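Side-chain contacts in aldehyde dehydrogenase (Anabaena variabilis, PDB 4H7N), which probably oxidises aldehydes to carboxylic acids with NAD+ as the electron acceptor: residues A[28-33]-A[187-192]; A[239-244]-A[252-257]; A[402-407]-A[417-422]. All blocks are in the same frame, centred on the assembly; numbering follows the deposited sequence.

Contact 1 of 3, residues A[28-33]-A[187-192]; sequences RLLAQQ and IFVEGG
The packing of L30 and Q33 on I187 and V189 is a small, mixed apolar and amide contact that sets the first turns of helix 27-46 against the end of strand 186-188 and the loop that follows it. The strand runs parallel to strand 156-161 at the margin of the larger sheet, whose parallel strands probably form the core of the Rossmann-type coenzyme-binding domain, as in other aldehyde dehydrogenases. Backbone hydrogen bonds of I187 and V189 with V157 and V159 tie this edge strand and the start of the loop into the sheet, while the helix joins it through side chains.

V189 is shared by both helix residues. Its CG1 methyl meets L30 CD1 at 4.0 Å, the two side chains crossing at about a right angle. L30 reaches V189 because its CG lies anti to the backbone N (chi1 -175°), which swings the isobutyl group across the gap although its CB does not aim at the loop. The same CG1 stands obliquely above the amide of Q33, nearly level between its two ends: V189 CG1 is 4.0 Å from Q33 NE2 and 4.1 Å from Q33 OE1. Q33 is extended beyond CG (chi2 179°), so the whole chain stretches from the helix and slides past V189 in the opposite direction. Its NE2 also lies 3.9 Å from the CG2 methyl of I187, on the same side of the amide plane as V189.

P25 lies against both L30 and Q33, and Y202 against L30; the leucine is buried, the glutamine only partly. No hydrogen bond joins the two segments; the amide serves here as a flat surface against two methyls, which implies that between these two segments van der Waals contact and shape, not directional polar bonding, make the fit.

Contact 2 of 3, residues A[239-244]-A[252-257]; sequences AIVLES and SAILWG
S252 OG is gripped from two sides of the subunit boundary, by K289 NZ of its own chain and by D473 OD2 of the second subunit, with a weak further bond to E248 O. This hydroxyl lies on the side of helix 247-259 that faces the second subunit, the helix being part of a beta-alpha-beta unit made with strands 237-241 and 269-275. The side facing the sheet carries the contact itself, where I254 packs on A239 and V241, alternate residues that point from the strand to the same face of the sheet.

All three touching residues are buried and apolar. I254 CG1 is anti to the carbonyl carbon (chi1 -74°), and the nearly extended chain beyond it (chi2 162°) brings the terminal methyl down on the strand. F282 of helix 279-292 touches both I254 and V241, and I272 of the adjoining strand touches I254, adding further apolar contacts to the same core. One turn on from S252, the ring of W256 meets W470, W471 and F472 of the second subunit.

The isoleucine methyl does most of the touching: I254 CD1 lies 3.9 Å from A239 CB and, in an oblique crossing, 3.6 Å from V241 CG2.

Contact 3 of 3, residues A[402-407]-A[417-422]; sequences DEALKV and SINDAA
I418 overlaps two neighbouring residues of helix 401-408 with different branches of its side chain. Its CG2 methyl lies anti to the backbone N and presses on A404, with I418 CG2 3.6 Å from A404 CB. The other branch is met by L405: L405 CD2 is 4.0 Å from both I418 CG1 and I418 CD1, so one leucine methyl sits against the CG1-CD1 bond, and the two side chains cross at about a right angle. The small A404 lets the helix come close to the strand, the CA atoms of A404 and I418 being 6.4 Å apart.

These residues belong to a beta-alpha-beta crossover, in which helix 401-408 links strand 393-397 to the parallel strand 415-418. The latter is the last strand of its sheet within the chain, but S417 and I418 pair in a parallel ladder with a strand of the second subunit, carrying the sheet across the interface. I461 of that subunit packs on I418, and Q121 of the same subunit on L405.

Beyond the strand the chain turns at N419, whose positive phi (62°) takes it out of the extended course. N419 OD1 accepts a hydrogen bond from A398 N, at the start of the crossover, and only skirts A404 CB. D420 OD1 takes up the next-residue amide, with A421 N at 2.7 Å; the N-H...O angle is 144° and the N-H comes to the anti side of the carboxylate, 20° out of its plane. D420 OD2 sits near D468 OD2 of the second subunit, a proximity that could raise the proton affinity of either acid.

How the contacts relate
Contact 1 stands apart, its centre about 44 Å from the centres of contacts 2 and 3 and on the other side of the chain's centre. It is partly buried at the margin of one sheet, where an amide shares the packing. Contacts 2 and 3 are buried, purely aliphatic in their main touches, and each join the helix and a strand of a beta-alpha-beta unit, the two units built on one other sheet. They touch directly: S244 OG lies 2.6 Å from E403 OE1, a probable hydrogen bond, and I240 packs on V407 and A253 on D420. Both also face the second subunit, whereas no other chain of the assembly touches the segments of contact 1.

Contact 1 of 3, residues A[28-33]-A[187-192]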
ATOM      1  N   ARG A  28     -17.645 -12.106 -19.943  1.00 47.86           N
ATOM      2  CA  ARG A  28     -17.357 -11.558 -21.289  1.00 51.38           C
ATOM      3  C   ARG A  28     -17.859 -10.093 -21.474  1.00 47.86           C
ATOM      4  O   ARG A  28     -17.138  -9.215 -21.942  1.00 44.25           O
ATOM      5  CB  ARG A  28     -17.966 -12.484 -22.357  1.00 58.20           C
ATOM      6  CG  ARG A  28     -17.242 -12.505 -23.692  1.00 68.22           C
ATOM      7  CD  ARG A  28     -17.592 -13.761 -24.499  1.00 76.21           C
ATOM      8  NE  ARG A  28     -16.781 -13.883 -25.715  1.00 84.55           N
ATOM      9  CZ  ARG A  28     -16.993 -13.217 -26.855  1.00 89.05           C
ATOM     10  NH1 ARG A  28     -18.001 -12.350 -26.977  1.00 88.89           N
ATOM     11  NH2 ARG A  28     -16.183 -13.418 -27.890  1.00 93.27           N
ATOM     12  N   LEU A  29     -19.077  -9.835 -21.076  1.00 42.79           N
ATOM     13  CA  LEU A  29     -19.608  -8.469 -21.081  1.00 42.66           C
ATOM     14  C   LEU A  29     -18.935  -7.517 -20.075  1.00 40.13           C
ATOM     15  O   LEU A  29     -18.770  -6.329 -20.335  1.00 39.70           O
ATOM     16  CB  LEU A  29     -21.096  -8.505 -20.761  1.00 43.49           C
ATOM     17  CG  LEU A  29     -21.806  -7.149 -20.645  1.00 45.71           C
ATOM     18  CD1 LEU A  29     -21.556  -6.379 -21.926  1.00 46.88           C
ATOM     19  CD2 LEU A  29     -23.304  -7.343 -20.400  1.00 49.36           C
ATOM     20  N   LEU A  30     -18.624  -8.006 -18.884  1.00 37.57           N
ATOM     21  CA  LEU A  30     -17.939  -7.180 -17.929  1.00 35.79           C
ATOM     22  C   LEU A  30     -16.579  -6.713 -18.466  1.00 35.41           C
ATOM     23  O   LEU A  30     -16.208  -5.529 -18.363  1.00 32.96           O
ATOM     24  CB  LEU A  30     -17.785  -7.940 -16.622  1.00 36.15           C
ATOM     25  CG  LEU A  30     -17.188  -7.097 -15.522  1.00 35.09           C
ATOM     26  CD1 LEU A  30     -17.949  -5.787 -15.302  1.00 34.18           C
ATOM     27  CD2 LEU A  30     -17.197  -7.951 -14.270  1.00 37.03           C
ATOM     28  N   ALA A  31     -15.857  -7.629 -19.088  1.00 36.58           N
ATOM     29  CA  ALA A  31     -14.528  -7.338 -19.669  1.00 37.96           C
ATOM     30  C   ALA A  31     -14.625  -6.271 -20.757  1.00 37.31           C
ATOM     31  O   ALA A  31     -13.775  -5.403 -20.906  1.00 35.51           O
ATOM     32  CB  ALA A  31     -13.943  -8.620 -20.265  1.00 40.50           C
ATOM     33  N   GLN A  32     -15.656  -6.386 -21.548  1.00 36.91           N
ATOM     34  CA  GLN A  32     -15.967  -5.411 -22.574  1.00 42.10           C
ATOM     35  C   GLN A  32     -16.193  -4.040 -22.001  1.00 40.52           C
ATOM     36  O   GLN A  32     -15.627  -3.089 -22.490  1.00 41.61           O
ATOM     37  CB  GLN A  32     -17.199  -5.903 -23.337  1.00 50.15           C
ATOM     38  CG  GLN A  32     -17.693  -5.113 -24.535  1.00 56.76           C
ATOM     39  CD  GLN A  32     -18.914  -5.807 -25.152  1.00 63.69           C
ATOM     40  OE1 GLN A  32     -18.833  -6.990 -25.523  1.00 65.89           O
ATOM     41  NE2 GLN A  32     -20.056  -5.101 -25.214  1.00 62.35           N
ATOM     42  N   GLN A  33     -16.984  -3.912 -20.934  1.00 40.07           N
ATOM     43  CA  GLN A  33     -17.230  -2.586 -20.331  1.00 38.58           C
ATOM     44  C   GLN A  33     -15.977  -1.996 -19.680  1.00 35.01           C
ATOM     45  O   GLN A  33     -15.784  -0.789 -19.715  1.00 32.01           O
ATOM     46  CB  GLN A  33     -18.329  -2.648 -19.290  1.00 40.94           C
ATOM     47  CG  GLN A  33     -19.663  -3.120 -19.828  1.00 44.92           C
ATOM     48  CD  GLN A  33     -20.678  -3.170 -18.721  1.00 49.42           C
ATOM     49  OE1 GLN A  33     -21.044  -4.250 -18.236  1.00 52.08           O
ATOM     50  NE2 GLN A  33     -21.110  -2.000 -18.275  1.00 51.02           N
ATOM     51  N   ILE A 187     -18.358   3.950 -14.542  1.00 26.88           N
ATOM     52  CA  ILE A 187     -19.189   2.873 -15.003  1.00 27.62           C
ATOM     53  C   ILE A 187     -19.799   2.179 -13.791  1.00 27.82           C
ATOM     54  O   ILE A 187     -19.062   1.743 -12.882  1.00 27.29           O
ATOM     55  CB  ILE A 187     -18.321   1.827 -15.743  1.00 30.09           C
ATOM     56  CG1 ILE A 187     -17.535   2.469 -16.875  1.00 31.57           C
ATOM     57  CG2 ILE A 187     -19.196   0.738 -16.315  1.00 32.13           C
ATOM     58  CD1 ILE A 187     -18.376   3.204 -17.892  1.00 33.67           C
ATOM     59  N   PHE A 188     -21.118   2.065 -13.751  1.00 25.65           N
ATOM     60  CA  PHE A 188     -21.788   1.326 -12.677  1.00 26.82           C
ATOM     61  C   PHE A 188     -22.175  -0.074 -13.190  1.00 27.81           C
ATOM     62  O   PHE A 188     -22.727  -0.174 -14.282  1.00 26.85           O
ATOM     63  CB  PHE A 188     -23.076   2.009 -12.281  1.00 27.59           C
ATOM     64  CG  PHE A 188     -22.856   3.279 -11.551  1.00 27.83           C
ATOM     65  CD1 PHE A 188     -22.565   3.259 -10.214  1.00 27.57           C
ATOM     66  CD2 PHE A 188     -22.918   4.481 -12.206  1.00 29.34           C
ATOM     67  CE1 PHE A 188     -22.362   4.427  -9.526  1.00 27.56           C
ATOM     68  CE2 PHE A 188     -22.714   5.676 -11.521  1.00 28.92           C
ATOM     69  CZ  PHE A 188     -22.430   5.630 -10.184  1.00 28.42           C
ATOM     70  N   VAL A 189     -21.852  -1.109 -12.435  1.00 26.63           N
ATOM     71  CA  VAL A 189     -22.239  -2.469 -12.780  1.00 28.75           C
ATOM     72  C   VAL A 189     -22.975  -3.072 -11.598  1.00 28.86           C
ATOM     73  O   VAL A 189     -22.722  -2.742 -10.459  1.00 28.66           O
ATOM     74  CB  VAL A 189     -21.064  -3.356 -13.209  1.00 31.53           C
ATOM     75  CG1 VAL A 189     -20.376  -2.772 -14.447  1.00 34.13           C
ATOM     76  CG2 VAL A 189     -20.047  -3.490 -12.127  1.00 32.43           C
ATOM     77  N   GLU A 190     -23.895  -3.959 -11.888  1.00 29.39           N
ATOM     78  CA  GLU A 190     -24.754  -4.573 -10.865  1.00 33.16           C
ATOM     79  C   GLU A 190     -24.352  -6.014 -10.668  1.00 32.32           C
ATOM     80  O   GLU A 190     -23.933  -6.687 -11.633  1.00 33.80           O
ATOM     81  CB  GLU A 190     -26.199  -4.563 -11.357  1.00 37.54           C
ATOM     82  CG  GLU A 190     -26.846  -3.196 -11.320  1.00 46.31           C
ATOM     83  CD  GLU A 190     -28.122  -3.114 -12.181  1.00 58.43           C
ATOM     84  OE1 GLU A 190     -28.433  -4.087 -12.973  1.00 54.40           O
ATOM     85  OE2 GLU A 190     -28.820  -2.062 -12.041  1.00 66.36           O
ATOM     86  N   GLY A 191     -24.515  -6.522  -9.458  1.00 31.15           N
ATOM     87  CA  GLY A 191     -24.305  -7.927  -9.259  1.00 32.08           C
ATOM     88  C   GLY A 191     -23.981  -8.240  -7.849  1.00 31.12           C
ATOM     89  O   GLY A 191     -23.833  -7.332  -7.041  1.00 28.54           O
ATOM     90  N   GLY A 192     -23.872  -9.539  -7.564  1.00 31.68           N
ATOM     91  CA  GLY A 192     -23.464  -9.986  -6.241  1.00 31.09           C
ATOM     92  C   GLY A 192     -21.993 -10.250  -6.162  1.00 31.06           C
ATOM     93  O   GLY A 192     -21.218  -9.740  -6.947  1.00 29.70           O
TER

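Contact 2 of 3, residues A[239-244]-A[252-257]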
ATOM      1  N   ALA A 239     -16.034   1.498  23.378  1.00 24.09           N
ATOM      2  CA  ALA A 239     -16.016   2.762  24.129  1.00 24.10           C
ATOM      3  C   ALA A 239     -15.655   2.441  25.564  1.00 25.52           C
ATOM      4  O   ALA A 239     -16.188   1.477  26.151  1.00 25.27           O
ATOM      5  CB  ALA A 239     -17.397   3.451  24.045  1.00 23.73           C
ATOM      6  N   ILE A 240     -14.739   3.229  26.115  1.00 25.72           N
ATOM      7  CA  ILE A 240     -14.286   3.145  27.493  1.00 26.58           C
ATOM      8  C   ILE A 240     -14.749   4.446  28.156  1.00 27.28           C
ATOM      9  O   ILE A 240     -14.454   5.576  27.661  1.00 26.85           O
ATOM     10  CB  ILE A 240     -12.742   3.054  27.584  1.00 26.44           C
ATOM     11  CG1 ILE A 240     -12.231   1.738  26.982  1.00 27.48           C
ATOM     12  CG2 ILE A 240     -12.287   3.062  29.032  1.00 27.40           C
ATOM     13  CD1 ILE A 240     -10.700   1.660  26.885  1.00 28.73           C
ATOM     14  N   VAL A 241     -15.445   4.281  29.269  1.00 27.48           N
ATOM     15  CA  VAL A 241     -15.964   5.404  30.085  1.00 27.21           C
ATOM     16  C   VAL A 241     -15.282   5.352  31.448  1.00 28.96           C
ATOM     17  O   VAL A 241     -15.557   4.455  32.274  1.00 28.90           O
ATOM     18  CB  VAL A 241     -17.491   5.313  30.264  1.00 28.07           C
ATOM     19  CG1 VAL A 241     -18.001   6.519  31.040  1.00 29.56           C
ATOM     20  CG2 VAL A 241     -18.172   5.276  28.907  1.00 27.06           C
ATOM     21  N   LEU A 242     -14.331   6.266  31.653  1.00 29.15           N
ATOM     22  CA  LEU A 242     -13.629   6.373  32.924  1.00 31.19           C
ATOM     23  C   LEU A 242     -14.477   7.066  33.964  1.00 33.09           C
ATOM     24  O   LEU A 242     -15.467   7.782  33.656  1.00 30.79           O
ATOM     25  CB  LEU A 242     -12.293   7.125  32.735  1.00 31.58           C
ATOM     26  CG  LEU A 242     -11.381   6.529  31.647  1.00 32.62           C
ATOM     27  CD1 LEU A 242     -10.166   7.428  31.476  1.00 34.40           C
ATOM     28  CD2 LEU A 242     -10.965   5.097  31.984  1.00 31.76           C
ATOM     29  N   GLU A 243     -14.027   6.885  35.207  1.00 34.75           N
ATOM     30  CA  GLU A 243     -14.751   7.313  36.388  1.00 36.45           C
ATOM     31  C   GLU A 243     -15.053   8.811  36.372  1.00 35.03           C
ATOM     32  O   GLU A 243     -16.119   9.206  36.814  1.00 34.78           O
ATOM     33  CB  GLU A 243     -13.864   6.973  37.595  1.00 41.52           C
ATOM     34  CG  GLU A 243     -14.520   7.102  38.932  1.00 46.83           C
ATOM     35  CD  GLU A 243     -13.705   6.349  39.982  1.00 53.24           C
ATOM     36  OE1 GLU A 243     -12.492   6.645  40.140  1.00 57.61           O
ATOM     37  OE2 GLU A 243     -14.259   5.429  40.606  1.00 54.04           O
ATOM     38  N   SER A 244     -14.105   9.623  35.880  1.00 32.98           N
ATOM     39  CA  SER A 244     -14.237  11.081  35.779  1.00 34.01           C
ATOM     40  C   SER A 244     -15.111  11.588  34.605  1.00 33.25           C
ATOM     41  O   SER A 244     -15.263  12.802  34.424  1.00 32.13           O
ATOM     42  CB  SER A 244     -12.843  11.706  35.623  1.00 34.40           C
ATOM     43  OG  SER A 244     -12.214  11.306  34.414  1.00 30.57           O
ATOM     44  N   SER A 252     -25.310  10.034  25.731  1.00 25.41           N
ATOM     45  CA  SER A 252     -25.856  10.451  24.440  1.00 25.30           C
ATOM     46  C   SER A 252     -24.906  10.043  23.274  1.00 25.49           C
ATOM     47  O   SER A 252     -25.359   9.605  22.218  1.00 25.35           O
ATOM     48  CB  SER A 252     -26.126  11.969  24.387  1.00 26.84           C
ATOM     49  OG  SER A 252     -27.123  12.398  25.318  1.00 27.88           O
ATOM     50  N   ALA A 253     -23.596  10.208  23.452  1.00 24.68           N
ATOM     51  CA  ALA A 253     -22.660   9.944  22.374  1.00 24.93           C
ATOM     52  C   ALA A 253     -22.625   8.442  22.032  1.00 25.15           C
ATOM     53  O   ALA A 253     -22.603   8.074  20.860  1.00 23.49           O
ATOM     54  CB  ALA A 253     -21.277  10.406  22.751  1.00 26.27           C
ATOM     55  N   ILE A 254     -22.601   7.612  23.073  1.00 24.29           N
ATOM     56  CA  ILE A 254     -22.487   6.151  22.904  1.00 25.55           C
ATOM     57  C   ILE A 254     -23.797   5.593  22.329  1.00 25.44           C
ATOM     58  O   ILE A 254     -23.780   4.732  21.446  1.00 24.14           O
ATOM     59  CB  ILE A 254     -22.080   5.479  24.212  1.00 24.70           C
ATOM     60  CG1 ILE A 254     -20.590   5.781  24.458  1.00 24.98           C
ATOM     61  CG2 ILE A 254     -22.385   3.985  24.202  1.00 25.60           C
ATOM     62  CD1 ILE A 254     -20.117   5.571  25.861  1.00 25.19           C
ATOM     63  N   LEU A 255     -24.927   6.149  22.751  1.00 26.73           N
ATOM     64  CA  LEU A 255     -26.192   5.720  22.154  1.00 26.75           C
ATOM     65  C   LEU A 255     -26.207   5.995  20.656  1.00 25.66           C
ATOM     66  O   LEU A 255     -26.559   5.122  19.838  1.00 26.53           O
ATOM     67  CB  LEU A 255     -27.364   6.396  22.871  1.00 27.29           C
ATOM     68  CG  LEU A 255     -28.710   6.132  22.214  1.00 28.00           C
ATOM     69  CD1 LEU A 255     -29.044   4.651  22.303  1.00 27.67           C
ATOM     70  CD2 LEU A 255     -29.768   7.037  22.805  1.00 28.65           C
ATOM     71  N   TRP A 256     -25.827   7.203  20.267  1.00 26.58           N
ATOM     72  CA  TRP A 256     -25.805   7.585  18.852  1.00 25.97           C
ATOM     73  C   TRP A 256     -24.815   6.707  18.081  1.00 26.56           C
ATOM     74  O   TRP A 256     -25.119   6.125  17.046  1.00 26.19           O
ATOM     75  CB  TRP A 256     -25.500   9.074  18.675  1.00 28.18           C
ATOM     76  CG  TRP A 256     -25.513   9.450  17.238  1.00 28.42           C
ATOM     77  CD1 TRP A 256     -26.620   9.702  16.457  1.00 29.21           C
ATOM     78  CD2 TRP A 256     -24.387   9.524  16.376  1.00 27.10           C
ATOM     79  NE1 TRP A 256     -26.233   9.962  15.162  1.00 28.11           N
ATOM     80  CE2 TRP A 256     -24.870   9.857  15.081  1.00 26.17           C
ATOM     81  CE3 TRP A 256     -23.012   9.393  16.577  1.00 28.01           C
ATOM     82  CZ2 TRP A 256     -24.023  10.016  13.989  1.00 29.02           C
ATOM     83  CZ3 TRP A 256     -22.168   9.530  15.485  1.00 28.99           C
ATOM     84  CH2 TRP A 256     -22.674   9.836  14.200  1.00 28.34           C
ATOM     85  N   GLY A 257     -23.630   6.572  18.631  1.00 25.55           N
ATOM     86  CA  GLY A 257     -22.621   5.778  18.007  1.00 27.57           C
ATOM     87  C   GLY A 257     -23.011   4.327  17.873  1.00 27.17           C
ATOM     88  O   GLY A 257     -22.652   3.715  16.880  1.00 26.64           O
TER

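Contact 3 of 3, residues A[402-407]-A[417-422]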
ATOM      1  N   ASP A 402      -6.624  15.089  28.578  1.00 40.60           N
ATOM      2  CA  ASP A 402      -5.339  14.398  28.865  1.00 42.67           C
ATOM      3  C   ASP A 402      -5.502  13.049  29.547  1.00 37.53           C
ATOM      4  O   ASP A 402      -4.811  12.087  29.199  1.00 34.66           O
ATOM      5  CB  ASP A 402      -4.339  15.303  29.596  1.00 48.04           C
ATOM      6  CG  ASP A 402      -3.797  16.404  28.671  1.00 54.58           C
ATOM      7  OD1 ASP A 402      -3.727  16.201  27.419  1.00 57.65           O
ATOM      8  OD2 ASP A 402      -3.470  17.488  29.186  1.00 59.94           O
ATOM      9  N   GLU A 403      -6.475  12.934  30.436  1.00 35.44           N
ATOM     10  CA  GLU A 403      -6.775  11.615  31.004  1.00 35.37           C
ATOM     11  C   GLU A 403      -7.244  10.561  29.956  1.00 33.58           C
ATOM     12  O   GLU A 403      -6.752   9.424  29.922  1.00 32.69           O
ATOM     13  CB  GLU A 403      -7.789  11.753  32.137  1.00 38.06           C
ATOM     14  CG  GLU A 403      -7.898  10.491  32.952  1.00 40.29           C
ATOM     15  CD  GLU A 403      -8.981  10.538  34.001  1.00 42.74           C
ATOM     16  OE1 GLU A 403      -9.677  11.567  34.181  1.00 44.81           O
ATOM     17  OE2 GLU A 403      -9.107   9.499  34.662  1.00 43.80           O
ATOM     18  N   ALA A 404      -8.192  10.954  29.099  1.00 31.81           N
ATOM     19  CA  ALA A 404      -8.662  10.106  28.042  1.00 29.81           C
ATOM     20  C   ALA A 404      -7.519   9.754  27.079  1.00 30.26           C
ATOM     21  O   ALA A 404      -7.371   8.582  26.662  1.00 27.14           O
ATOM     22  CB  ALA A 404      -9.811  10.786  27.295  1.00 30.11           C
ATOM     23  N   LEU A 405      -6.714  10.739  26.708  1.00 30.08           N
ATOM     24  CA  LEU A 405      -5.676  10.490  25.709  1.00 30.80           C
ATOM     25  C   LEU A 405      -4.680   9.443  26.216  1.00 33.45           C
ATOM     26  O   LEU A 405      -4.218   8.569  25.421  1.00 32.57           O
ATOM     27  CB  LEU A 405      -4.958  11.773  25.284  1.00 32.34           C
ATOM     28  CG  LEU A 405      -5.682  12.712  24.291  1.00 32.97           C
ATOM     29  CD1 LEU A 405      -5.020  14.077  24.306  1.00 35.76           C
ATOM     30  CD2 LEU A 405      -5.701  12.180  22.880  1.00 31.84           C
ATOM     31  N   LYS A 406      -4.342   9.513  27.507  1.00 35.72           N
ATOM     32  CA  LYS A 406      -3.441   8.491  28.102  1.00 40.20           C
ATOM     33  C   LYS A 406      -3.921   7.076  27.818  1.00 35.05           C
ATOM     34  O   LYS A 406      -3.135   6.194  27.568  1.00 35.13           O
ATOM     35  CB  LYS A 406      -3.308   8.627  29.626  1.00 45.28           C
ATOM     36  CG  LYS A 406      -2.014   9.236  30.095  1.00 55.83           C
ATOM     37  CD  LYS A 406      -2.015  10.755  29.931  1.00 63.40           C
ATOM     38  CE  LYS A 406      -0.889  11.449  30.717  1.00 68.08           C
ATOM     39  NZ  LYS A 406      -1.128  12.922  30.797  1.00 70.53           N
ATOM     40  N   VAL A 407      -5.222   6.869  27.892  1.00 33.20           N
ATOM     41  CA  VAL A 407      -5.797   5.575  27.658  1.00 32.03           C
ATOM     42  C   VAL A 407      -5.887   5.290  26.189  1.00 31.49           C
ATOM     43  O   VAL A 407      -5.559   4.166  25.719  1.00 30.30           O
ATOM     44  CB  VAL A 407      -7.190   5.508  28.297  1.00 32.64           C
ATOM     45  CG1 VAL A 407      -7.936   4.249  27.870  1.00 32.48           C
ATOM     46  CG2 VAL A 407      -7.041   5.582  29.818  1.00 35.22           C
ATOM     47  N   SER A 417     -11.917   8.412  19.180  1.00 23.29           N
ATOM     48  CA  SER A 417     -12.714   9.593  19.580  1.00 22.61           C
ATOM     49  C   SER A 417     -12.518   9.846  21.062  1.00 23.64           C
ATOM     50  O   SER A 417     -12.519   8.901  21.833  1.00 22.72           O
ATOM     51  CB  SER A 417     -14.191   9.343  19.261  1.00 22.82           C
ATOM     52  OG  SER A 417     -14.424   9.317  17.848  1.00 22.78           O
ATOM     53  N   ILE A 418     -12.362  11.127  21.440  1.00 23.60           N
ATOM     54  CA  ILE A 418     -12.011  11.508  22.759  1.00 24.52           C
ATOM     55  C   ILE A 418     -13.118  12.417  23.327  1.00 25.58           C
ATOM     56  O   ILE A 418     -13.398  13.499  22.779  1.00 26.48           O
ATOM     57  CB  ILE A 418     -10.660  12.284  22.784  1.00 25.30           C
ATOM     58  CG1 ILE A 418      -9.518  11.441  22.170  1.00 25.06           C
ATOM     59  CG2 ILE A 418     -10.348  12.640  24.207  1.00 25.97           C
ATOM     60  CD1 ILE A 418      -9.152  10.187  22.959  1.00 24.79           C
ATOM     61  N   ASN A 419     -13.787  11.922  24.367  1.00 25.65           N
ATOM     62  CA  ASN A 419     -14.972  12.590  24.963  1.00 27.42           C
ATOM     63  C   ASN A 419     -16.122  12.714  24.002  1.00 25.58           C
ATOM     64  O   ASN A 419     -16.999  13.515  24.184  1.00 26.49           O
ATOM     65  CB  ASN A 419     -14.561  13.907  25.606  1.00 28.58           C
ATOM     66  CG  ASN A 419     -13.708  13.647  26.812  1.00 30.95           C
ATOM     67  OD1 ASN A 419     -13.843  12.597  27.418  1.00 30.57           O
ATOM     68  ND2 ASN A 419     -12.818  14.559  27.153  1.00 32.48           N
ATOM     69  N   ASP A 420     -16.103  11.829  23.017  1.00 25.24           N
ATOM     70  CA  ASP A 420     -17.153  11.653  22.034  1.00 26.06           C
ATOM     71  C   ASP A 420     -17.038  10.248  21.453  1.00 25.81           C
ATOM     72  O   ASP A 420     -16.100   9.504  21.804  1.00 25.48           O
ATOM     73  CB  ASP A 420     -16.990  12.690  20.945  1.00 27.58           C
ATOM     74  CG  ASP A 420     -18.295  13.095  20.325  1.00 29.24           C
ATOM     75  OD1 ASP A 420     -19.238  12.246  20.265  1.00 31.22           O
ATOM     76  OD2 ASP A 420     -18.356  14.266  19.867  1.00 32.05           O
ATOM     77  N   ALA A 421     -17.993   9.850  20.597  1.00 26.21           N
ATOM     78  CA  ALA A 421     -17.942   8.514  19.994  1.00 25.87           C
ATOM     79  C   ALA A 421     -18.277   8.566  18.533  1.00 26.72           C
ATOM     80  O   ALA A 421     -19.104   9.385  18.102  1.00 25.95           O
ATOM     81  CB  ALA A 421     -18.898   7.545  20.701  1.00 25.87           C
ATOM     82  N   ALA A 422     -17.622   7.677  17.773  1.00 25.10           N
ATOM     83  CA  ALA A 422     -17.838   7.499  16.351  1.00 26.37           C
ATOM     84  C   ALA A 422     -17.641   8.729  15.505  1.00 26.24           C
ATOM     85  O   ALA A 422     -18.360   8.919  14.516  1.00 27.28           O
ATOM     86  CB  ALA A 422     -19.249   6.929  16.114  1.00 28.33           C
TER